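Local coordinates for protein 6-phosphogluconolactonase (Trypanosoma cruzi, PDB 6VYE) that probably hydrolyses 6-phosphoglucono-delta-lactone to 6-phosphogluconate, the second step of the oxidative pentose phosphate pathway, at residues D110-G118 with S134-L145; Q182-V193 with W205-I215. One frame throughout, in Å; residues are numbered along the deposited sequence.

Overall arrangement
Interaction 1 lies toward one flank of the chain, where the loop 110-118 is held against helix 128-146; interaction 2 is more deeply buried and joins the two strands of the hairpin at the 191-194 edge of the mixed sheet, together with the loop leading into it and the short helix that follows. Side chains of the helix do the polar work in interaction 1, gripping loop carbonyls, whereas main-chain pairing and threonine hydroxyls dominate interaction 2. The centres are about 14 Å apart, yet the two meet through the same helix: Glu139 reaches the loop before strand 191-194, and Ser134 packs on Val207. A phosphate ion is bound at interaction 2.

Interaction 1. Residues D110-G118 with S134-L145; sequences DLVVPVDVG and SADAYEKKIALL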
loop_
_atom_site.group_PDB
_atom_site.type_symbol
_atom_site.label_atom_id
_atom_site.label_comp_id
_atom_site.label_asym_id
_atom_site.label_seq_id
_atom_site.Cartn_x
_atom_site.Cartn_y
_atom_site.Cartn_z
ATOM N N ASP A 110 13.892 -10.716 10.728
ATOM C CA ASP A 110 13.069 -9.940 11.687
ATOM C C ASP A 110 12.493 -8.704 10.986
ATOM O O ASP A 110 11.518 -8.163 11.511
ATOM C CB ASP A 110 13.843 -9.597 12.964
ATOM C CG ASP A 110 14.893 -8.504 12.808
ATOM O OD1 ASP A 110 15.830 -8.669 11.994
ATOM O OD2 ASP A 110 14.764 -7.486 13.501
ATOM N N LEU A 111 13.042 -8.295 9.834
ATOM C CA LEU A 111 12.633 -7.056 9.112
ATOM C C LEU A 111 11.660 -7.400 7.974
ATOM O O LEU A 111 11.272 -6.506 7.222
ATOM C CB LEU A 111 13.884 -6.339 8.598
ATOM C CG LEU A 111 14.812 -5.703 9.635
ATOM C CD1 LEU A 111 15.850 -4.810 8.942
ATOM C CD2 LEU A 111 14.066 -4.916 10.689
ATOM N N VAL A 112 11.211 -8.652 7.900
ATOM C CA VAL A 112 10.300 -9.113 6.826
ATOM C C VAL A 112 9.079 -9.694 7.504
ATOM O O VAL A 112 9.241 -10.678 8.207
ATOM C CB VAL A 112 11.002 -10.125 5.902
ATOM C CG1 VAL A 112 10.060 -10.624 4.822
ATOM C CG2 VAL A 112 12.250 -9.523 5.310
ATOM N N VAL A 113 7.914 -9.105 7.288
ATOM C CA VAL A 113 6.694 -9.469 8.055
ATOM C C VAL A 113 5.579 -9.800 7.075
ATOM O O VAL A 113 4.724 -8.968 6.813
ATOM C CB VAL A 113 6.344 -8.331 9.038
ATOM C CG1 VAL A 113 5.362 -8.791 10.093
ATOM C CG2 VAL A 113 7.612 -7.766 9.685
ATOM N N PRO A 114 5.574 -11.018 6.493
ATOM C CA PRO A 114 4.527 -11.446 5.563
ATOM C C PRO A 114 3.207 -11.750 6.285
ATOM O O PRO A 114 3.209 -11.930 7.497
ATOM C CB PRO A 114 5.011 -12.771 4.954
ATOM C CG PRO A 114 6.342 -13.085 5.637
ATOM C CD PRO A 114 6.545 -12.086 6.762
ATOM N N VAL A 115 2.106 -11.766 5.545
ATOM C CA VAL A 115 0.805 -12.283 6.053
ATOM C C VAL A 115 0.928 -13.816 6.144
ATOM O O VAL A 115 1.441 -14.426 5.198
ATOM C CB VAL A 115 -0.336 -11.807 5.137
ATOM C CG1 VAL A 115 -1.683 -12.427 5.496
ATOM C CG2 VAL A 115 -0.443 -10.291 5.116
ATOM N N ASP A 116 0.523 -14.424 7.255
ATOM C CA ASP A 116 0.439 -15.911 7.366
ATOM C C ASP A 116 -0.695 -16.380 6.446
ATOM O O ASP A 116 -1.826 -15.968 6.684
ATOM C CB ASP A 116 0.248 -16.377 8.816
ATOM C CG ASP A 116 0.776 -17.790 9.060
ATOM O OD1 ASP A 116 2.009 -17.985 8.987
ATOM O OD2 ASP A 116 -0.036 -18.678 9.334
ATOM N N VAL A 117 -0.391 -17.150 5.400
ATOM C CA VAL A 117 -1.403 -17.650 4.412
ATOM C C VAL A 117 -1.516 -19.183 4.494
ATOM O O VAL A 117 -1.996 -19.781 3.528
ATOM C CB VAL A 117 -1.065 -17.185 2.978
ATOM C CG1 VAL A 117 -1.117 -15.670 2.873
ATOM C CG2 VAL A 117 0.289 -17.714 2.485
ATOM N N GLY A 118 -1.088 -19.785 5.606
ATOM C CA GLY A 118 -1.121 -21.238 5.844
ATOM C C GLY A 118 -2.521 -21.794 5.687
ATOM O O GLY A 118 -2.643 -22.944 5.252
ATOM N N SER A 134 -7.102 -14.631 9.175
ATOM C CA SER A 134 -5.773 -14.196 8.674
ATOM C C SER A 134 -5.564 -12.684 8.907
ATOM O O SER A 134 -4.480 -12.294 9.371
ATOM C CB SER A 134 -5.631 -14.588 7.242
ATOM O OG SER A 134 -4.334 -14.248 6.779
ATOM N N ALA A 135 -6.576 -11.853 8.664
ATOM C CA ALA A 135 -6.545 -10.390 8.909
ATOM C C ALA A 135 -6.331 -10.121 10.397
ATOM O O ALA A 135 -5.509 -9.236 10.724
ATOM C CB ALA A 135 -7.810 -9.735 8.421
ATOM N N ASP A 136 -7.044 -10.847 11.269
ATOM C CA ASP A 136 -6.938 -10.686 12.742
ATOM C C ASP A 136 -5.523 -11.089 13.184
ATOM O O ASP A 136 -4.973 -10.429 14.089
ATOM C CB ASP A 136 -7.994 -11.488 13.501
ATOM C CG ASP A 136 -9.440 -11.082 13.239
ATOM O OD1 ASP A 136 -9.677 -9.988 12.658
ATOM O OD2 ASP A 136 -10.351 -11.869 13.632
ATOM N N ALA A 137 -4.969 -12.150 12.605
ATOM C CA ALA A 137 -3.615 -12.640 12.955
ATOM C C ALA A 137 -2.585 -11.580 12.525
ATOM O O ALA A 137 -1.702 -11.278 13.343
ATOM C CB ALA A 137 -3.349 -13.983 12.327
ATOM N N TYR A 138 -2.751 -10.967 11.342
ATOM C CA TYR A 138 -1.809 -9.935 10.852
ATOM C C TYR A 138 -1.948 -8.675 11.699
ATOM O O TYR A 138 -0.922 -8.088 12.067
ATOM C CB TYR A 138 -1.991 -9.683 9.359
ATOM C CG TYR A 138 -0.796 -9.063 8.695
ATOM C CD1 TYR A 138 0.443 -9.662 8.783
ATOM C CD2 TYR A 138 -0.912 -7.925 7.923
ATOM C CE1 TYR A 138 1.551 -9.125 8.153
ATOM C CE2 TYR A 138 0.187 -7.374 7.281
ATOM C CZ TYR A 138 1.424 -7.969 7.408
ATOM O OH TYR A 138 2.530 -7.448 6.799
ATOM N N GLU A 139 -3.164 -8.271 12.041
ATOM C CA GLU A 139 -3.386 -7.127 12.972
ATOM C C GLU A 139 -2.582 -7.327 14.274
ATOM O O GLU A 139 -1.898 -6.353 14.719
ATOM C CB GLU A 139 -4.873 -6.929 13.263
ATOM C CG GLU A 139 -5.175 -5.593 13.924
ATOM C CD GLU A 139 -6.540 -4.970 13.604
ATOM O OE1 GLU A 139 -7.214 -5.384 12.617
ATOM O OE2 GLU A 139 -6.923 -4.031 14.322
ATOM N N LYS A 140 -2.627 -8.523 14.873
ATOM C CA LYS A 140 -1.932 -8.791 16.164
ATOM C C LYS A 140 -0.416 -8.680 15.935
ATOM O O LYS A 140 0.274 -8.098 16.767
ATOM C CB LYS A 140 -2.313 -10.160 16.736
ATOM C CG LYS A 140 -3.778 -10.336 17.129
ATOM C CD LYS A 140 -4.163 -11.835 17.256
ATOM C CE LYS A 140 -5.622 -12.165 16.957
ATOM N NZ LYS A 140 -5.768 -13.358 16.073
ATOM N N LYS A 141 0.073 -9.173 14.805
ATOM C CA LYS A 141 1.510 -9.147 14.457
ATOM C C LYS A 141 1.950 -7.679 14.348
ATOM O O LYS A 141 2.921 -7.309 14.994
ATOM C CB LYS A 141 1.709 -9.971 13.181
ATOM C CG LYS A 141 3.130 -10.451 12.936
ATOM C CD LYS A 141 3.310 -11.217 11.649
ATOM C CE LYS A 141 3.085 -12.702 11.766
ATOM N NZ LYS A 141 2.954 -13.294 10.413
ATOM N N ILE A 142 1.208 -6.852 13.599
ATOM C CA ILE A 142 1.539 -5.415 13.391
ATOM C C ILE A 142 1.540 -4.713 14.759
ATOM O O ILE A 142 2.428 -3.881 14.982
ATOM C CB ILE A 142 0.570 -4.725 12.409
ATOM C CG1 ILE A 142 0.595 -5.340 11.006
ATOM C CG2 ILE A 142 0.870 -3.226 12.369
ATOM C CD1 ILE A 142 -0.500 -4.813 10.075
ATOM N N ALA A 143 0.541 -4.983 15.612
ATOM C CA ALA A 143 0.376 -4.334 16.941
ATOM C C ALA A 143 1.600 -4.660 17.810
ATOM O O ALA A 143 2.159 -3.736 18.438
ATOM C CB ALA A 143 -0.925 -4.764 17.587
ATOM N N LEU A 144 2.064 -5.904 17.761
ATOM C CA LEU A 144 3.230 -6.351 18.557
ATOM C C LEU A 144 4.491 -5.621 18.074
ATOM O O LEU A 144 5.293 -5.185 18.926
ATOM C CB LEU A 144 3.413 -7.859 18.416
ATOM C CG LEU A 144 4.629 -8.388 19.171
ATOM C CD1 LEU A 144 4.400 -8.304 20.681
ATOM C CD2 LEU A 144 4.939 -9.819 18.770
ATOM N N LEU A 145 4.696 -5.518 16.764
ATOM C CA LEU A 145 5.983 -5.027 16.212
ATOM C C LEU A 145 6.022 -3.505 16.288
ATOM O O LEU A 145 7.150 -2.956 16.422
ATOM C CB LEU A 145 6.159 -5.497 14.761
ATOM C CG LEU A 145 6.461 -6.989 14.606
ATOM C CD1 LEU A 145 6.317 -7.444 13.170
ATOM C CD2 LEU A 145 7.852 -7.319 15.153
HETATM O O HOH W 1 -0.003 -13.113 10.333
#
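Ser134, Tyr138 and Lys141 of helix 128-146, spaced about a turn apart, donate to the carbonyls of Asp116, Val113 and Pro114 respectively. Tyr138 OH gives a short hydrogen bond of 2.7 Å to Val113 O, which lies at the ring edge near its plane, and Ser134 OG bonds Asp116 O at 3.0 Å; both carbonyls point almost straight at their donors. The bond from Lys141 NZ to Pro114 O, at 3.2 Å, is weak. The ammonium also donates to a water, 3.0 Å from NZ, that accepts a weak bond from Asp116 N.

Apolar contacts accompany these bonds. Val115 CG2 stands over the centre of the Tyr138 ring, 3.5 Å from its centroid and 3° off the normal, a CH-pi contact. Ile142 CG1 lies over the rim of the opposite face. The tyrosine CG is anti to the backbone N (chi1 -159°), which sends the ring toward the loop. Val113 CG1 meets Leu145 CD1 tip to tip in a tight 3.5 Å approach and also touches the aliphatic chain of Lys141, which bends at chi3 (-89°).

Tyr138 OH is also bonded to Phe81 N of strand 77-85, linking helix, loop and sheet through one hydroxyl. The methyl over its face and the bonded hydroxyl together should restrict the ring's tilt and rotation, while helix side chains satisfy carbonyls of the loop.

Interaction 2. Residues Q182-V193 with W205-I215; sequences QAESEMHRAVSV and WRVTLTPITII. With PO4 (phosphate ion), chain D.
Ser192 and Thr208 form a hydrogen-bonded pair of an antiparallel hairpin, with Ser192 N 2.8 Å from Thr208 O and Thr208 N 3.0 Å from Ser192 O. The pairs on either side, Val191 with Leu209 and Val193 with Val207, are non-hydrogen-bonded and turn their side chains to one face, where Val191 CG1 presses on Val207 CG1 at a tight 3.4 Å. On the other face Ala183 CB rests on Thr208 CG2.

Where strand 206-209 ends and strand 191-194 begins, Thr210, the N-cap residue of helix 211-215, ties the incoming loop to the helix. Its OG1 lies between the backbone N and the carbonyl carbon (chi1 60°) and donates to Arg189 O at 2.7 Å, on a lone pair in the carbonyl plane. Ala190 O takes two bonds, from Thr213 OG1 at 2.6 Å in its plane and from Thr210 N above that plane. Met187 folds back at chi2, setting CE 3.7 Å from Pro211 CB and SD against Ile212.

Glu186 touches Thr210 CG2 through CG and also shapes the loop: OE2 accepts from His188 N through its anti lone pair and from Arg189 N above the carboxylate plane. Its own carbonyl is buried without a partner in the model. Glu139 of helix 128-146 forms a salt bridge with Arg189 and receives Ala190 N and Val191 N.

Arg206 presents its guanidinium edge to a phosphate ion, with NH2 2.6 Å from O4 and NH1 bonded to O1; His173 and Arg85 also bind the ion. Ser176 OG and Pro202 O hold the guanidinium from behind the ion. The phosphate probably came from the crystallisation liquor, but the cluster is consistent with a site for the substrate's phosphate. Main-chain pairing and threonine hydroxyls thus fix the hairpin that carries Arg206, and may steady its placement.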
loop_
_atom_site.group_PDB
_atom_site.type_symbol
_atom_site.label_atom_id
_atom_site.label_comp_id
_atom_site.label_asym_id
_atom_site.label_seq_id
_atom_site.Cartn_x
_atom_site.Cartn_y
_atom_site.Cartn_z
ATOM N N GLN A 182 -15.661 -5.673 2.948
ATOM C CA GLN A 182 -15.562 -5.501 4.420
ATOM C C GLN A 182 -14.631 -4.314 4.706
ATOM O O GLN A 182 -14.906 -3.568 5.640
ATOM C CB GLN A 182 -15.095 -6.830 5.019
ATOM C CG GLN A 182 -16.090 -8.004 4.841
ATOM C CD GLN A 182 -16.118 -8.735 3.500
ATOM O OE1 GLN A 182 -15.307 -8.497 2.581
ATOM N NE2 GLN A 182 -17.068 -9.659 3.365
ATOM N N ALA A 183 -13.573 -4.101 3.916
ATOM C CA ALA A 183 -12.621 -2.975 4.100
ATOM C C ALA A 183 -13.185 -1.633 3.601
ATOM O O ALA A 183 -12.599 -0.567 3.967
ATOM C CB ALA A 183 -11.352 -3.317 3.358
ATOM N N GLU A 184 -14.190 -1.644 2.718
ATOM C CA GLU A 184 -14.553 -0.448 1.914
ATOM C C GLU A 184 -14.524 0.820 2.770
ATOM O O GLU A 184 -13.924 1.799 2.290
ATOM C CB GLU A 184 -15.944 -0.550 1.295
ATOM C CG GLU A 184 -16.389 0.742 0.608
ATOM C CD GLU A 184 -17.788 0.684 0.002
ATOM O OE1 GLU A 184 -18.291 -0.421 -0.203
ATOM O OE2 GLU A 184 -18.361 1.746 -0.269
ATOM N N SER A 185 -15.149 0.817 3.956
ATOM C CA SER A 185 -15.288 2.005 4.848
ATOM C C SER A 185 -14.765 1.711 6.263
ATOM O O SER A 185 -15.202 2.405 7.210
ATOM C CB SER A 185 -16.744 2.460 4.922
ATOM O OG SER A 185 -17.431 2.190 3.711
ATOM N N GLU A 186 -13.934 0.680 6.441
ATOM C CA GLU A 186 -13.622 0.161 7.805
ATOM C C GLU A 186 -12.796 1.214 8.551
ATOM O O GLU A 186 -11.687 1.576 8.048
ATOM C CB GLU A 186 -12.929 -1.194 7.733
ATOM C CG GLU A 186 -12.476 -1.708 9.089
ATOM C CD GLU A 186 -13.558 -1.924 10.145
ATOM O OE1 GLU A 186 -14.222 -2.982 10.093
ATOM O OE2 GLU A 186 -13.661 -1.094 11.082
ATOM N N MET A 187 -13.326 1.728 9.665
ATOM C CA MET A 187 -12.693 2.861 10.403
ATOM C C MET A 187 -12.314 2.457 11.833
ATOM O O MET A 187 -11.826 3.337 12.542
ATOM C CB MET A 187 -13.578 4.115 10.443
ATOM C CG MET A 187 -13.650 4.890 9.111
ATOM S SD MET A 187 -12.098 5.315 8.189
ATOM C CE MET A 187 -12.790 5.498 6.541
ATOM N N HIS A 188 -12.448 1.195 12.237
ATOM C CA HIS A 188 -12.033 0.751 13.599
ATOM C C HIS A 188 -10.877 -0.256 13.519
ATOM O O HIS A 188 -9.838 0.022 14.142
ATOM C CB HIS A 188 -13.287 0.370 14.393
ATOM C CG HIS A 188 -14.129 1.589 14.597
ATOM N ND1 HIS A 188 -13.768 2.595 15.495
ATOM C CD2 HIS A 188 -15.222 2.045 13.938
ATOM C CE1 HIS A 188 -14.647 3.578 15.421
ATOM N NE2 HIS A 188 -15.550 3.263 14.472
ATOM N N ARG A 189 -10.995 -1.304 12.704
ATOM C CA ARG A 189 -9.962 -2.358 12.531
ATOM C C ARG A 189 -8.796 -1.808 11.681
ATOM O O ARG A 189 -9.050 -1.062 10.720
ATOM C CB ARG A 189 -10.548 -3.585 11.819
ATOM C CG ARG A 189 -11.821 -4.193 12.386
ATOM C CD ARG A 189 -11.861 -4.418 13.879
ATOM N NE ARG A 189 -10.558 -4.692 14.462
ATOM C CZ ARG A 189 -10.253 -4.510 15.750
ATOM N NH1 ARG A 189 -11.168 -4.078 16.608
ATOM N NH2 ARG A 189 -9.026 -4.768 16.183
ATOM N N ALA A 190 -7.553 -2.180 11.996
ATOM C CA ALA A 190 -6.347 -1.768 11.235
ATOM C C ALA A 190 -6.244 -2.576 9.937
ATOM O O ALA A 190 -5.639 -2.063 8.980
ATOM C CB ALA A 190 -5.122 -1.964 12.075
ATOM N N VAL A 191 -6.756 -3.821 9.943
ATOM C CA VAL A 191 -6.661 -4.836 8.849
ATOM C C VAL A 191 -8.049 -5.458 8.639
ATOM O O VAL A 191 -8.780 -5.664 9.607
ATOM C CB VAL A 191 -5.655 -5.947 9.186
ATOM C CG1 VAL A 191 -5.313 -6.757 7.943
ATOM C CG2 VAL A 191 -4.397 -5.422 9.878
ATOM N N SER A 192 -8.412 -5.721 7.401
ATOM C CA SER A 192 -9.698 -6.340 7.046
ATOM C C SER A 192 -9.494 -7.191 5.791
ATOM O O SER A 192 -8.352 -7.646 5.533
ATOM C CB SER A 192 -10.740 -5.258 6.859
ATOM O OG SER A 192 -12.024 -5.833 6.764
ATOM N N VAL A 193 -10.556 -7.402 5.021
ATOM C CA VAL A 193 -10.511 -8.394 3.912
ATOM C C VAL A 193 -11.255 -7.794 2.728
ATOM O O VAL A 193 -12.024 -6.848 2.909
ATOM C CB VAL A 193 -11.103 -9.745 4.342
ATOM C CG1 VAL A 193 -10.350 -10.357 5.508
ATOM C CG2 VAL A 193 -12.577 -9.632 4.676
ATOM N N TRP A 205 -9.539 -14.229 -2.266
ATOM C CA TRP A 205 -9.698 -13.419 -1.050
ATOM C C TRP A 205 -8.377 -12.692 -0.771
ATOM O O TRP A 205 -7.285 -13.260 -1.099
ATOM C CB TRP A 205 -10.133 -14.322 0.098
ATOM C CG TRP A 205 -11.618 -14.519 0.128
ATOM C CD1 TRP A 205 -12.325 -15.619 -0.265
ATOM C CD2 TRP A 205 -12.581 -13.555 0.572
ATOM N NE1 TRP A 205 -13.665 -15.396 -0.098
ATOM C CE2 TRP A 205 -13.856 -14.146 0.419
ATOM C CE3 TRP A 205 -12.496 -12.255 1.074
ATOM C CZ2 TRP A 205 -15.034 -13.474 0.744
ATOM C CZ3 TRP A 205 -13.660 -11.591 1.396
ATOM C CH2 TRP A 205 -14.910 -12.191 1.231
ATOM N N ARG A 206 -8.449 -11.485 -0.217
ATOM C CA ARG A 206 -7.232 -10.736 0.162
ATOM C C ARG A 206 -7.390 -10.237 1.585
ATOM O O ARG A 206 -8.553 -10.034 2.040
ATOM C CB ARG A 206 -6.975 -9.563 -0.770
ATOM C CG ARG A 206 -6.671 -9.996 -2.198
ATOM C CD ARG A 206 -7.852 -9.737 -3.064
ATOM N NE ARG A 206 -7.567 -9.984 -4.457
ATOM C CZ ARG A 206 -7.116 -9.098 -5.319
ATOM N NH1 ARG A 206 -6.780 -7.886 -4.921
ATOM N NH2 ARG A 206 -6.931 -9.451 -6.584
ATOM N N VAL A 207 -6.256 -10.172 2.274
ATOM C CA VAL A 207 -6.129 -9.445 3.559
ATOM C C VAL A 207 -5.598 -8.076 3.148
ATOM O O VAL A 207 -4.792 -8.055 2.222
ATOM C CB VAL A 207 -5.186 -10.198 4.519
ATOM C CG1 VAL A 207 -4.939 -9.413 5.791
ATOM C CG2 VAL A 207 -5.742 -11.581 4.830
ATOM N N THR A 208 -6.086 -7.003 3.755
ATOM C CA THR A 208 -5.767 -5.626 3.342
ATOM C C THR A 208 -5.750 -4.743 4.581
ATOM O O THR A 208 -6.557 -4.975 5.512
ATOM C CB THR A 208 -6.735 -5.099 2.256
ATOM O OG1 THR A 208 -6.311 -3.804 1.837
ATOM C CG2 THR A 208 -8.180 -5.005 2.697
ATOM N N LEU A 209 -4.882 -3.743 4.550
ATOM C CA LEU A 209 -4.957 -2.590 5.455
ATOM C C LEU A 209 -6.218 -1.812 5.087
ATOM O O LEU A 209 -6.697 -1.882 3.900
ATOM C CB LEU A 209 -3.709 -1.703 5.332
ATOM C CG LEU A 209 -2.370 -2.367 5.677
ATOM C CD1 LEU A 209 -1.261 -1.320 5.559
ATOM C CD2 LEU A 209 -2.363 -3.016 7.061
ATOM N N THR A 210 -6.731 -1.111 6.090
ATOM C CA THR A 210 -8.025 -0.420 6.006
ATOM C C THR A 210 -7.760 1.044 5.691
ATOM O O THR A 210 -6.641 1.547 5.841
ATOM C CB THR A 210 -8.787 -0.643 7.313
ATOM O OG1 THR A 210 -7.994 -0.113 8.383
ATOM C CG2 THR A 210 -9.098 -2.107 7.516
ATOM N N PRO A 211 -8.796 1.788 5.277
ATOM C CA PRO A 211 -8.656 3.240 5.141
ATOM C C PRO A 211 -8.117 3.898 6.427
ATOM O O PRO A 211 -7.223 4.714 6.339
ATOM C CB PRO A 211 -10.071 3.677 4.717
ATOM C CG PRO A 211 -10.634 2.461 4.027
ATOM C CD PRO A 211 -10.111 1.289 4.849
ATOM N N ILE A 212 -8.634 3.566 7.608
ATOM C CA ILE A 212 -8.223 4.275 8.861
ATOM C C ILE A 212 -6.700 4.105 9.055
ATOM O O ILE A 212 -6.060 5.046 9.485
ATOM C CB ILE A 212 -9.045 3.854 10.093
ATOM C CG1 ILE A 212 -8.781 4.757 11.299
ATOM C CG2 ILE A 212 -8.828 2.401 10.460
ATOM C CD1 ILE A 212 -9.020 6.260 11.029
ATOM N N THR A 213 -6.134 2.971 8.688
ATOM C CA THR A 213 -4.684 2.712 8.807
ATOM C C THR A 213 -3.901 3.603 7.853
ATOM O O THR A 213 -2.919 4.129 8.300
ATOM C CB THR A 213 -4.298 1.255 8.550
ATOM O OG1 THR A 213 -5.019 0.445 9.472
ATOM C CG2 THR A 213 -2.814 1.043 8.756
ATOM N N ILE A 214 -4.319 3.701 6.585
ATOM C CA ILE A 214 -3.647 4.524 5.552
ATOM C C ILE A 214 -3.787 6.004 5.938
ATOM O O ILE A 214 -2.796 6.797 5.823
ATOM C CB ILE A 214 -4.213 4.207 4.147
ATOM C CG1 ILE A 214 -3.891 2.766 3.765
ATOM C CG2 ILE A 214 -3.703 5.200 3.108
ATOM C CD1 ILE A 214 -4.664 2.249 2.586
ATOM N N ILE A 215 -4.971 6.382 6.385
ATOM C CA ILE A 215 -5.298 7.785 6.766
ATOM C C ILE A 215 -4.352 8.275 7.878
ATOM O O ILE A 215 -4.030 9.463 7.876
ATOM C CB ILE A 215 -6.789 7.893 7.132
ATOM C CG1 ILE A 215 -7.632 7.936 5.849
ATOM C CG2 ILE A 215 -7.055 9.104 8.016
ATOM C CD1 ILE A 215 -9.111 7.654 6.056
HETATM P P PO4 D . -5.309 -6.152 -7.648
HETATM O O1 PO4 D . -5.563 -5.599 -6.216
HETATM O O2 PO4 D . -3.986 -5.663 -8.145
HETATM O O3 PO4 D . -6.350 -5.655 -8.623
HETATM O O4 PO4 D . -5.373 -7.674 -7.591
#